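Local coordinates for protein ATP-dependent RNA helicase HrpB (Escherichia coli, PDB 6EUD) that hydrolyses ATP to ADP and phosphate as a DEAH/RHA-type helicase associated with RNA binding, at residues S361-Q369 with L396-L407; D433-I442 with G484-L495. All blocks are in the same frame, centred on the assembly; numbering follows the deposited sequence.

How the interactions relate
Both contacts belong to the helical region that accompanies the nucleotide-binding sheets of this helicase, and both lie away from the annotated ATP site. Interaction 1 is nearer the chain centre and is carried by leucine and methionine side chains, with no hydrogen bond between its segments. Interaction 2 lies farther out and combines a polar edge, where side-chain oxygens receive backbone N-H groups, with an apolar helix crossing. Both are partly buried, with apolar packing inside and charged residues at the rim. The two follow one another along the chain, their centres about 24 Å apart and nearest atoms about 7 Å apart, and helix 421-429 touches both, joining them indirectly.

Interaction 1: residues S361-Q369 with L396-L407; sequences SGLLMELLQ and LQMLGALEGERL
Leu396 enters helix 361-369 as a knob in a hole formed by Ser361, Leu364, Met365 and Leu368. Around it a helix followed by a two-stranded hairpin, 402-403 with 406-407, packs against helix 361-369, consistent with the core of the winged-helix domain that follows the second RecA-like domain in DEAH/RHA helicases, the hairpin being its wing. The tight part is almost wholly apolar; Ser361 lines it, its OG turned to Asp359. One Leu396 branch, CD1, rests 3.7 Å from CD2 of Leu364, while the other, CD2, meets Met365 CE at 3.5 Å. Met365 starts with CG anti to the backbone N (chi1 -179°) and then bends twice, which folds the flexible thioether back over the contact: CE also reaches Ala401 CB, and SD lies 3.7 Å from Leu407 CD2. An unbranched, deformable chain suits this place, where three different partners must be met. Helix 409-417 covers the same side through Ala415.

Glycines shape the second segment. Gly400, at positive phi, ends the helix in a Schellman motif, and Gly404 makes the type II' turn of the hairpin. At that turn the contact loosens: Glu405 and Arg406 are exposed and poorly ordered, Arg406 points its CB away from the helix, and the Glu405 carboxylate turns to a salt bridge with Lys393. Leu368 spans both regimes. Its CB lies 3.8 Å from Leu407 CG, its side chain crosses that of Leu402 at about a right angle, bringing CD1 within 3.6 Å of Leu402 CD2, and its CD2 faces Glu405 O at 3.5 Å.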
loop_
_atom_site.group_PDB
_atom_site.type_symbol
_atom_site.label_atom_id
_atom_site.label_comp_id
_atom_site.label_asym_id
_atom_site.label_seq_id
_atom_site.Cartn_x
_atom_site.Cartn_y
_atom_site.Cartn_z
ATOM N N SER A 361 2.876 -0.313 8.753
ATOM C CA SER A 361 3.302 -1.015 9.959
ATOM C C SER A 361 3.158 -0.123 11.212
ATOM O O SER A 361 2.719 -0.601 12.257
ATOM C CB SER A 361 4.735 -1.520 9.817
ATOM O OG SER A 361 5.649 -0.485 9.501
ATOM N N GLY A 362 3.501 1.165 11.108
ATOM C CA GLY A 362 3.290 2.088 12.212
ATOM C C GLY A 362 1.809 2.272 12.545
ATOM O O GLY A 362 1.415 2.224 13.714
ATOM N N LEU A 363 0.991 2.480 11.512
ATOM C CA LEU A 363 -0.440 2.664 11.675
ATOM C C LEU A 363 -1.088 1.447 12.309
ATOM O O LEU A 363 -1.938 1.561 13.196
ATOM C CB LEU A 363 -1.081 2.962 10.325
ATOM C CG LEU A 363 -2.608 2.977 10.299
ATOM C CD1 LEU A 363 -3.137 4.015 11.267
ATOM C CD2 LEU A 363 -3.051 3.309 8.890
ATOM N N LEU A 364 -0.681 0.274 11.850
ATOM C CA LEU A 364 -1.238 -0.969 12.365
ATOM C C LEU A 364 -0.863 -1.122 13.838
ATOM O O LEU A 364 -1.670 -1.550 14.662
ATOM C CB LEU A 364 -0.737 -2.157 11.534
ATOM C CG LEU A 364 -1.309 -3.555 11.777
ATOM C CD1 LEU A 364 -2.822 -3.511 11.638
ATOM C CD2 LEU A 364 -0.700 -4.567 10.799
ATOM N N MET A 365 0.371 -0.754 14.156
ATOM C CA MET A 365 0.848 -0.771 15.524
ATOM C C MET A 365 0.012 0.186 16.376
ATOM O O MET A 365 -0.361 -0.159 17.477
ATOM C CB MET A 365 2.338 -0.412 15.558
ATOM C CG MET A 365 2.994 -0.408 16.919
ATOM S SD MET A 365 3.201 -2.047 17.588
ATOM C CE MET A 365 4.303 -2.740 16.395
ATOM N N GLU A 366 -0.322 1.366 15.848
ATOM C CA GLU A 366 -1.181 2.318 16.567
ATOM C C GLU A 366 -2.596 1.806 16.815
ATOM O O GLU A 366 -3.119 1.923 17.933
ATOM C CB GLU A 366 -1.284 3.647 15.817
ATOM C CG GLU A 366 0.022 4.397 15.656
ATOM C CD GLU A 366 0.562 4.991 16.956
ATOM O OE1 GLU A 366 0.020 4.720 18.055
ATOM O OE2 GLU A 366 1.546 5.749 16.861
ATOM N N LEU A 367 -3.226 1.276 15.769
ATOM C CA LEU A 367 -4.584 0.739 15.876
ATOM C C LEU A 367 -4.657 -0.430 16.866
ATOM O O LEU A 367 -5.604 -0.517 17.641
ATOM C CB LEU A 367 -5.094 0.297 14.498
ATOM C CG LEU A 367 -5.188 1.404 13.440
ATOM C CD1 LEU A 367 -5.681 0.850 12.115
ATOM C CD2 LEU A 367 -6.085 2.543 13.926
ATOM N N LEU A 368 -3.658 -1.320 16.849
ATOM C CA LEU A 368 -3.618 -2.443 17.797
ATOM C C LEU A 368 -3.521 -1.955 19.242
ATOM O O LEU A 368 -4.294 -2.388 20.104
ATOM C CB LEU A 368 -2.451 -3.384 17.478
ATOM C CG LEU A 368 -2.589 -4.243 16.215
ATOM C CD1 LEU A 368 -1.242 -4.825 15.837
ATOM C CD2 LEU A 368 -3.620 -5.351 16.406
ATOM N N GLN A 369 -2.580 -1.045 19.494
ATOM C CA GLN A 369 -2.440 -0.385 20.797
ATOM C C GLN A 369 -3.722 0.379 21.161
ATOM O O GLN A 369 -4.092 0.470 22.322
ATOM C CB GLN A 369 -1.239 0.573 20.788
ATOM C CG GLN A 369 -0.943 1.252 22.122
ATOM C CD GLN A 369 0.060 2.387 21.984
ATOM O OE1 GLN A 369 0.350 2.846 20.877
ATOM N NE2 GLN A 369 0.598 2.842 23.106
ATOM N N LEU A 396 5.089 -7.087 11.049
ATOM C CA LEU A 396 4.938 -7.108 12.499
ATOM C C LEU A 396 5.166 -8.522 13.026
ATOM O O LEU A 396 5.736 -8.708 14.115
ATOM C CB LEU A 396 3.554 -6.574 12.914
ATOM C CG LEU A 396 3.328 -5.069 12.689
ATOM C CD1 LEU A 396 2.032 -4.595 13.312
ATOM C CD2 LEU A 396 4.475 -4.244 13.255
ATOM N N GLN A 397 4.744 -9.516 12.243
ATOM C CA GLN A 397 5.037 -10.913 12.567
ATOM C C GLN A 397 6.543 -11.161 12.597
ATOM O O GLN A 397 7.062 -11.708 13.566
ATOM C CB GLN A 397 4.353 -11.847 11.570
ATOM C CG GLN A 397 2.904 -12.116 11.917
ATOM C CD GLN A 397 2.054 -12.527 10.725
ATOM O OE1 GLN A 397 2.538 -12.623 9.594
ATOM N NE2 GLN A 397 0.765 -12.740 10.972
ATOM N N MET A 398 7.241 -10.738 11.545
ATOM C CA MET A 398 8.693 -10.865 11.482
ATOM C C MET A 398 9.360 -10.261 12.729
ATOM O O MET A 398 10.339 -10.803 13.244
ATOM C CB MET A 398 9.250 -10.197 10.209
ATOM C CG MET A 398 10.741 -10.497 9.933
ATOM S SD MET A 398 11.565 -9.425 8.732
ATOM C CE MET A 398 12.076 -8.055 9.760
ATOM N N LEU A 399 8.821 -9.141 13.203
ATOM C CA LEU A 399 9.402 -8.409 14.325
ATOM C C LEU A 399 9.009 -8.987 15.681
ATOM O O LEU A 399 9.487 -8.532 16.715
ATOM C CB LEU A 399 8.993 -6.930 14.245
ATOM C CG LEU A 399 9.496 -6.188 12.987
ATOM C CD1 LEU A 399 8.911 -4.791 12.920
ATOM C CD2 LEU A 399 11.053 -6.164 12.917
ATOM N N GLY A 400 8.127 -9.985 15.668
ATOM C CA GLY A 400 7.629 -10.599 16.891
ATOM C C GLY A 400 6.641 -9.772 17.709
ATOM O O GLY A 400 6.462 -10.007 18.904
ATOM N N ALA A 401 5.987 -8.813 17.063
ATOM C CA ALA A 401 5.079 -7.896 17.742
ATOM C C ALA A 401 3.664 -8.474 17.916
ATOM O O ALA A 401 2.859 -7.955 18.706
ATOM C CB ALA A 401 5.018 -6.567 16.969
ATOM N N LEU A 402 3.356 -9.539 17.180
ATOM C CA LEU A 402 1.990 -10.039 17.142
ATOM C C LEU A 402 1.844 -11.358 17.866
ATOM O O LEU A 402 2.704 -12.224 17.766
ATOM C CB LEU A 402 1.517 -10.215 15.701
ATOM C CG LEU A 402 1.322 -8.992 14.811
ATOM C CD1 LEU A 402 0.789 -9.461 13.469
ATOM C CD2 LEU A 402 0.378 -7.995 15.451
ATOM N N GLU A 403 0.743 -11.498 18.590
ATOM C CA GLU A 403 0.346 -12.769 19.179
ATOM C C GLU A 403 -1.066 -13.068 18.680
ATOM O O GLU A 403 -2.058 -12.549 19.209
ATOM C CB GLU A 403 0.403 -12.705 20.706
ATOM C CG GLU A 403 0.022 -13.978 21.429
ATOM C CD GLU A 403 -0.051 -13.788 22.941
ATOM O OE1 GLU A 403 -0.493 -14.726 23.639
ATOM O OE2 GLU A 403 0.328 -12.704 23.436
ATOM N N GLY A 404 -1.154 -13.874 17.629
ATOM C CA GLY A 404 -2.429 -14.105 16.981
ATOM C C GLY A 404 -2.867 -12.869 16.219
ATOM O O GLY A 404 -2.269 -12.521 15.199
ATOM N N GLU A 405 -3.903 -12.197 16.714
ATOM C CA GLU A 405 -4.413 -10.987 16.075
ATOM C C GLU A 405 -4.187 -9.772 16.969
ATOM O O GLU A 405 -4.595 -8.658 16.647
ATOM C CB GLU A 405 -5.901 -11.134 15.752
ATOM C CG GLU A 405 -6.230 -12.244 14.758
ATOM C CD GLU A 405 -5.764 -11.933 13.349
ATOM O OE1 GLU A 405 -6.549 -11.330 12.590
ATOM O OE2 GLU A 405 -4.620 -12.295 12.994
ATOM N N ARG A 406 -3.543 -10.003 18.105
ATOM C CA ARG A 406 -3.268 -8.939 19.048
ATOM C C ARG A 406 -1.769 -8.698 19.154
ATOM O O ARG A 406 -0.959 -9.400 18.537
ATOM C CB ARG A 406 -3.847 -9.276 20.424
ATOM C CG ARG A 406 -5.365 -9.380 20.450
ATOM C CD ARG A 406 -5.882 -10.085 21.710
ATOM N NE ARG A 406 -5.740 -9.293 22.934
ATOM C CZ ARG A 406 -4.719 -9.395 23.783
ATOM N NH1 ARG A 406 -3.720 -10.236 23.539
ATOM N NH2 ARG A 406 -4.687 -8.639 24.872
ATOM N N LEU A 407 -1.407 -7.695 19.943
ATOM C CA LEU A 407 -0.013 -7.408 20.217
ATOM C C LEU A 407 0.542 -8.445 21.161
ATOM O O LEU A 407 -0.111 -8.813 22.138
ATOM C CB LEU A 407 0.151 -6.011 20.822
ATOM C CG LEU A 407 0.133 -4.789 19.904
ATOM C CD1 LEU A 407 0.303 -3.533 20.748
ATOM C CD2 LEU A 407 1.213 -4.891 18.823
#

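Interaction 2: residues D433-I442 with G484-L495; sequences DDEAATAAKI and GEADSSLIAPLL
Thr438 OG1 is gripped from two directions: it donates to Asp434 O one turn earlier at 2.8 Å, and it receives the backbone N-H of Asp487 across the contact at 2.9 Å and 167°. With its proton spent inside the helix, the hydroxyl presents an acceptor to the incoming loop. Asp434 O in turn takes Thr438 N and Thr438 OG1 from opposite faces of its plane. Asp434 also uses its side chain, OD1 accepting from Glu485 N at 2.6 Å in a nearly straight bond (172°), met from above the carboxylate plane.

Gly484 suits its place because its CA comes within 3.4 Å of Asp433 O in a CA-H...O contact, too close to the helix for a CB; a water bridges the same oxygen to Gly484 N. Farther along, an Asx turn at Asp487, whose OD1 takes both N and OG of Ser489, leads through a short 3-10 turn into helix 491-495, which crosses helix 433-442 at -71°. Here the chemistry becomes apolar. Leu490 CD1 lies 4.0 Å from Glu435 CG, the Glu435 carboxylate turning back to Lys431 N. Thr438 CG2, anti to the backbone N, meets Ile491 CG1 at 3.7 Å, and Ile442 CD1 lies 3.7 Å from Ile491 CG2, with Phe461 touching all three residues. Leu494 CD1 packs on the backbone at Glu435 O (3.5 Å), beside the small Ala439.

The helical packing is consistent with the ratchet-like region of DEAH/RHA helicases. Directional bonds fix the loop's register on the helix, whereas branched aliphatic groups fill the crossing, so Thr438 serves both chemistries at once.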
loop_
_atom_site.group_PDB
_atom_site.type_symbol
_atom_site.label_atom_id
_atom_site.label_comp_id
_atom_site.label_asym_id
_atom_site.label_seq_id
_atom_site.Cartn_x
_atom_site.Cartn_y
_atom_site.Cartn_z
ATOM N N ASP A 433 21.326 -3.191 29.264
ATOM C CA ASP A 433 21.369 -1.755 29.109
ATOM C C ASP A 433 22.448 -1.294 28.127
ATOM O O ASP A 433 22.339 -0.217 27.559
ATOM C CB ASP A 433 21.544 -1.100 30.478
ATOM C CG ASP A 433 20.389 -1.427 31.429
ATOM O OD1 ASP A 433 19.361 -1.975 30.952
ATOM O OD2 ASP A 433 20.497 -1.135 32.647
ATOM N N ASP A 434 23.457 -2.121 27.885
ATOM C CA ASP A 434 24.487 -1.786 26.903
ATOM C C ASP A 434 23.955 -2.011 25.489
ATOM O O ASP A 434 24.158 -1.192 24.594
ATOM C CB ASP A 434 25.765 -2.604 27.160
ATOM C CG ASP A 434 26.532 -2.125 28.416
ATOM O OD1 ASP A 434 26.215 -1.045 28.963
ATOM O OD2 ASP A 434 27.471 -2.820 28.858
ATOM N N GLU A 435 23.251 -3.122 25.297
ATOM C CA GLU A 435 22.538 -3.364 24.047
ATOM C C GLU A 435 21.476 -2.298 23.855
ATOM O O GLU A 435 21.232 -1.855 22.735
ATOM C CB GLU A 435 21.899 -4.756 24.021
ATOM C CG GLU A 435 22.904 -5.883 23.794
ATOM C CD GLU A 435 22.267 -7.257 23.622
ATOM O OE1 GLU A 435 21.020 -7.368 23.646
ATOM O OE2 GLU A 435 23.031 -8.238 23.478
ATOM N N ALA A 436 20.853 -1.873 24.950
ATOM C CA ALA A 436 19.843 -0.825 24.857
ATOM C C ALA A 436 20.441 0.475 24.299
ATOM O O ALA A 436 19.918 1.020 23.312
ATOM C CB ALA A 436 19.196 -0.581 26.201
ATOM N N ALA A 437 21.520 0.964 24.923
ATOM C CA ALA A 437 22.165 2.205 24.492
ATOM C C ALA A 437 22.646 2.096 23.034
ATOM O O ALA A 437 22.574 3.057 22.267
ATOM C CB ALA A 437 23.330 2.552 25.407
ATOM N N THR A 438 23.125 0.917 22.655
ATOM C CA THR A 438 23.535 0.683 21.277
ATOM C C THR A 438 22.335 0.815 20.325
ATOM O O THR A 438 22.405 1.523 19.313
ATOM C CB THR A 438 24.189 -0.706 21.114
ATOM O OG1 THR A 438 25.282 -0.837 22.041
ATOM C CG2 THR A 438 24.697 -0.889 19.694
ATOM N N ALA A 439 21.243 0.134 20.659
ATOM C CA ALA A 439 20.019 0.208 19.867
ATOM C C ALA A 439 19.497 1.647 19.730
ATOM O O ALA A 439 19.022 2.033 18.667
ATOM C CB ALA A 439 18.924 -0.704 20.477
ATOM N N ALA A 440 19.601 2.443 20.791
ATOM C CA ALA A 440 19.018 3.787 20.809
ATOM C C ALA A 440 19.759 4.715 19.860
ATOM O O ALA A 440 19.151 5.550 19.169
ATOM C CB ALA A 440 19.032 4.362 22.230
ATOM N N LYS A 441 21.077 4.578 19.845
ATOM C CA LYS A 441 21.906 5.360 18.950
ATOM C C LYS A 441 21.655 4.962 17.494
ATOM O O LYS A 441 21.467 5.825 16.626
ATOM C CB LYS A 441 23.387 5.191 19.294
ATOM C CG LYS A 441 24.293 5.906 18.309
ATOM C CD LYS A 441 25.401 6.663 18.996
ATOM C CE LYS A 441 25.993 7.653 18.020
ATOM N NZ LYS A 441 27.122 8.398 18.627
ATOM N N ILE A 442 21.645 3.658 17.229
ATOM C CA ILE A 442 21.337 3.178 15.880
ATOM C C ILE A 442 20.009 3.749 15.406
ATOM O O ILE A 442 19.876 4.196 14.263
ATOM C CB ILE A 442 21.275 1.646 15.810
ATOM C CG1 ILE A 442 22.677 1.049 15.995
ATOM C CG2 ILE A 442 20.673 1.193 14.479
ATOM C CD1 ILE A 442 23.639 1.338 14.831
ATOM N N GLY A 484 23.560 2.525 30.406
ATOM C CA GLY A 484 24.316 1.563 29.621
ATOM C C GLY A 484 25.378 2.230 28.755
ATOM O O GLY A 484 25.305 3.428 28.501
ATOM N N GLU A 485 26.366 1.455 28.304
ATOM C CA GLU A 485 27.416 1.970 27.418
ATOM C C GLU A 485 27.283 1.362 26.024
ATOM O O GLU A 485 27.328 0.140 25.876
ATOM C CB GLU A 485 28.797 1.664 27.986
ATOM C CG GLU A 485 28.995 2.164 29.397
ATOM C CD GLU A 485 29.897 3.365 29.454
ATOM O OE1 GLU A 485 30.123 3.961 28.382
ATOM O OE2 GLU A 485 30.373 3.706 30.562
ATOM N N ALA A 486 27.103 2.196 25.001
ATOM C CA ALA A 486 26.913 1.644 23.653
ATOM C C ALA A 486 28.225 1.012 23.144
ATOM O O ALA A 486 29.326 1.456 23.507
ATOM C CB ALA A 486 26.416 2.715 22.695
ATOM N N ASP A 487 28.106 -0.048 22.346
ATOM C CA ASP A 487 29.275 -0.718 21.781
ATOM C C ASP A 487 28.964 -1.286 20.397
ATOM O O ASP A 487 28.004 -2.047 20.229
ATOM C CB ASP A 487 29.780 -1.843 22.695
ATOM C CG ASP A 487 31.181 -2.349 22.282
ATOM O OD1 ASP A 487 31.290 -3.064 21.255
ATOM O OD2 ASP A 487 32.174 -2.030 22.983
ATOM N N SER A 488 29.814 -0.948 19.424
ATOM C CA SER A 488 29.577 -1.289 18.020
ATOM C C SER A 488 29.531 -2.798 17.794
ATOM O O SER A 488 28.887 -3.275 16.867
ATOM C CB SER A 488 30.649 -0.671 17.121
ATOM O OG SER A 488 31.915 -1.183 17.471
ATOM N N SER A 489 30.196 -3.558 18.648
ATOM C CA SER A 489 30.146 -5.003 18.508
ATOM C C SER A 489 28.766 -5.549 18.841
ATOM O O SER A 489 28.520 -6.731 18.667
ATOM C CB SER A 489 31.191 -5.680 19.402
ATOM O OG SER A 489 30.817 -5.667 20.778
ATOM N N LEU A 490 27.867 -4.709 19.338
ATOM C CA LEU A 490 26.535 -5.194 19.701
ATOM C C LEU A 490 25.489 -4.843 18.645
ATOM O O LEU A 490 24.313 -5.171 18.806
ATOM C CB LEU A 490 26.104 -4.623 21.044
ATOM C CG LEU A 490 26.971 -4.994 22.247
ATOM C CD1 LEU A 490 26.519 -4.203 23.474
ATOM C CD2 LEU A 490 26.910 -6.508 22.498
ATOM N N ILE A 491 25.927 -4.181 17.575
ATOM C CA ILE A 491 25.023 -3.637 16.573
ATOM C C ILE A 491 24.403 -4.723 15.704
ATOM O O ILE A 491 23.178 -4.767 15.548
ATOM C CB ILE A 491 25.740 -2.641 15.655
ATOM C CG1 ILE A 491 26.334 -1.485 16.460
ATOM C CG2 ILE A 491 24.792 -2.134 14.594
ATOM C CD1 ILE A 491 27.112 -0.506 15.626
ATOM N N ALA A 492 25.251 -5.596 15.154
ATOM C CA ALA A 492 24.808 -6.588 14.163
ATOM C C ALA A 492 23.635 -7.463 14.638
ATOM O O ALA A 492 22.667 -7.590 13.918
ATOM C CB ALA A 492 25.975 -7.475 13.715
ATOM N N PRO A 493 23.708 -8.067 15.834
ATOM C CA PRO A 493 22.528 -8.872 16.191
ATOM C C PRO A 493 21.245 -8.047 16.427
ATOM O O PRO A 493 20.158 -8.529 16.106
ATOM C CB PRO A 493 22.967 -9.592 17.464
ATOM C CG PRO A 493 24.078 -8.746 18.016
ATOM C CD PRO A 493 24.777 -8.152 16.846
ATOM N N LEU A 494 21.363 -6.827 16.937
ATOM C CA LEU A 494 20.207 -5.923 17.047
ATOM C C LEU A 494 19.582 -5.599 15.685
ATOM O O LEU A 494 18.359 -5.628 15.514
ATOM C CB LEU A 494 20.628 -4.629 17.739
ATOM C CG LEU A 494 21.004 -4.786 19.215
ATOM C CD1 LEU A 494 21.744 -3.555 19.667
ATOM C CD2 LEU A 494 19.760 -4.994 20.056
ATOM N N LEU A 495 20.429 -5.285 14.718
ATOM C CA LEU A 495 19.976 -5.039 13.366
ATOM C C LEU A 495 19.359 -6.274 12.725
ATOM O O LEU A 495 18.312 -6.193 12.078
ATOM C CB LEU A 495 21.129 -4.568 12.492
ATOM C CG LEU A 495 21.483 -3.095 12.396
ATOM C CD1 LEU A 495 22.392 -2.907 11.177
ATOM C CD2 LEU A 495 20.244 -2.210 12.308
HETATM O O HOH W 1 21.242 2.210 28.799
#